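Local coordinates for DNA polymerase III, beta chain (Streptococcus pneumoniae, PDB 2AWA), which probably forms a ring-shaped head-to-tail homodimer around DNA that tethers DNA polymerases and other proteins to it for processive replication, at residues 335-340 with 360-365. Numbering follows the deposited sequence.
Sequences EDLTIS and ISFISA
Leu337 and Ile339 reach from strand 337-341 onto Phe362 and Ala365 in the C-terminal domain of the clamp, where two antiparallel sheets pack together through apolar side chains. Strand 337-341 is bonded through its backbone to strand 302-307 in one sheet, whereas Phe362 ends strand 357-362 of the other; no direct hydrogen bond joins the two segments. The Leu337 side chain crosses that of Phe362 at about a right angle and divides its two methyls. Leu337 CD2 lies over one face of the Phe362 ring in a CH-pi contact, 3.9 Å from the centroid and 28° off the normal. It is displaced toward the CB end and reaches Phe362 CG at 3.5 Å. Leu337 CD1 instead meets the backbone between Ser364 and Ala365, 3.8 Å from Ala365 N. With CG1 anti to its backbone N (chi1 -172°), Ile339 extends CD1 to 3.4 Å from Ser364 O, and the same methyl meets Phe362 CD1 at 3.9 Å. Ile339 CG1 lies 3.8 Å from Ala365 O. The buried Phe362 ring also meets Phe369 with planes at about 45°, and the Phe362 side chain touches Thr274 and Ile276 of strand 274-279. Past Phe362 the chain leaves its strand and passes across 337-340, bringing Ala365 CB to 3.1 Å from Thr338 O. At this end one water links the segments, accepting from Ser340 N and donating to Ala365 O at 2.6 Å.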
loop_
_atom_site.group_PDB
_atom_site.type_symbol
_atom_site.label_atom_id
_atom_site.label_comp_id
_atom_site.label_asym_id
_atom_site.label_seq_id
_atom_site.Cartn_x
_atom_site.Cartn_y
_atom_site.Cartn_z
ATOM N N GLU B 335 -30.776 33.936 3.888
ATOM C CA GLU B 335 -30.065 35.069 4.445
ATOM C C GLU B 335 -28.602 34.761 4.629
ATOM O O GLU B 335 -28.172 33.622 4.502
ATOM C CB GLU B 335 -30.714 35.542 5.749
ATOM C CG GLU B 335 -30.931 34.469 6.804
ATOM C CD GLU B 335 -31.692 35.000 8.016
ATOM O OE1 GLU B 335 -32.392 36.044 7.879
ATOM O OE2 GLU B 335 -31.584 34.366 9.100
ATOM N N ASP B 336 -27.829 35.804 4.894
ATOM C CA ASP B 336 -26.402 35.643 5.085
ATOM C C ASP B 336 -26.181 34.738 6.276
ATOM O O ASP B 336 -27.066 34.555 7.120
ATOM C CB ASP B 336 -25.709 36.996 5.274
ATOM C CG ASP B 336 -25.861 37.917 4.046
ATOM O OD1 ASP B 336 -26.171 37.399 2.945
ATOM O OD2 ASP B 336 -25.674 39.155 4.180
ATOM N N LEU B 337 -25.013 34.122 6.315
ATOM C CA LEU B 337 -24.684 33.206 7.394
ATOM C C LEU B 337 -23.197 33.026 7.467
ATOM O O LEU B 337 -22.532 32.877 6.439
ATOM C CB LEU B 337 -25.320 31.842 7.158
ATOM C CG LEU B 337 -24.866 30.669 8.042
ATOM C CD1 LEU B 337 -25.172 30.908 9.519
ATOM C CD2 LEU B 337 -25.527 29.369 7.563
ATOM N N THR B 338 -22.682 33.013 8.687
ATOM C CA THR B 338 -21.338 32.543 8.907
ATOM C C THR B 338 -21.340 31.346 9.841
ATOM O O THR B 338 -21.872 31.407 10.949
ATOM C CB THR B 338 -20.448 33.681 9.377
ATOM O OG1 THR B 338 -20.257 34.580 8.272
ATOM C CG2 THR B 338 -19.108 33.163 9.812
ATOM N N ILE B 339 -20.732 30.255 9.395
ATOM C CA ILE B 339 -20.810 28.998 10.136
ATOM C C ILE B 339 -19.504 28.207 10.019
ATOM O O ILE B 339 -18.886 28.192 8.965
ATOM C CB ILE B 339 -22.037 28.181 9.668
ATOM C CG1 ILE B 339 -22.259 26.977 10.554
ATOM C CG2 ILE B 339 -21.896 27.758 8.204
ATOM C CD1 ILE B 339 -23.590 26.324 10.322
ATOM N N SER B 340 -19.082 27.593 11.127
ATOM C CA SER B 340 -17.864 26.785 11.192
ATOM C C SER B 340 -18.205 25.357 11.586
ATOM O O SER B 340 -19.075 25.126 12.409
ATOM C CB SER B 340 -16.879 27.352 12.208
ATOM O OG SER B 340 -16.363 28.588 11.764
ATOM N N ILE B 360 -27.592 21.814 0.711
ATOM C CA ILE B 360 -27.343 21.958 2.144
ATOM C C ILE B 360 -28.209 23.068 2.722
ATOM O O ILE B 360 -28.247 24.156 2.190
ATOM C CB ILE B 360 -25.868 22.306 2.431
ATOM C CG1 ILE B 360 -24.934 21.354 1.685
ATOM C CG2 ILE B 360 -25.589 22.240 3.920
ATOM C CD1 ILE B 360 -23.436 21.677 1.879
ATOM N N SER B 361 -28.876 22.792 3.831
ATOM C CA SER B 361 -29.823 23.727 4.413
ATOM C C SER B 361 -29.455 24.028 5.854
ATOM O O SER B 361 -29.108 23.119 6.609
ATOM C CB SER B 361 -31.227 23.144 4.339
ATOM O OG SER B 361 -31.505 22.718 3.027
ATOM N N PHE B 362 -29.567 25.296 6.237
ATOM C CA PHE B 362 -29.031 25.775 7.500
ATOM C C PHE B 362 -30.088 26.487 8.315
ATOM O O PHE B 362 -31.100 26.929 7.783
ATOM C CB PHE B 362 -27.936 26.810 7.257
ATOM C CG PHE B 362 -26.753 26.312 6.514
ATOM C CD1 PHE B 362 -25.738 25.653 7.165
ATOM C CD2 PHE B 362 -26.602 26.585 5.171
ATOM C CE1 PHE B 362 -24.603 25.246 6.480
ATOM C CE2 PHE B 362 -25.485 26.177 4.492
ATOM C CZ PHE B 362 -24.487 25.503 5.148
ATOM N N ILE B 363 -29.819 26.628 9.606
ATOM C CA ILE B 363 -30.658 27.415 10.497
ATOM C C ILE B 363 -29.895 28.606 11.063
ATOM O O ILE B 363 -30.328 29.749 10.946
ATOM C CB ILE B 363 -31.167 26.580 11.662
ATOM C CG1 ILE B 363 -31.897 25.341 11.119
ATOM C CG2 ILE B 363 -32.040 27.449 12.575
ATOM C CD1 ILE B 363 -33.103 24.874 11.933
ATOM N N SER B 364 -28.759 28.324 11.687
ATOM C CA SER B 364 -27.970 29.338 12.354
ATOM C C SER B 364 -26.550 28.834 12.414
ATOM O O SER B 364 -26.268 27.751 11.933
ATOM C CB SER B 364 -28.505 29.557 13.761
ATOM O OG SER B 364 -28.533 28.319 14.440
ATOM N N ALA B 365 -25.665 29.617 13.009
ATOM C CA ALA B 365 -24.285 29.223 13.150
ATOM C C ALA B 365 -24.120 28.128 14.204
ATOM O O ALA B 365 -23.097 27.442 14.219
ATOM C CB ALA B 365 -23.440 30.421 13.491
HETATM O O HOH W 1 -20.559 28.000 13.761
#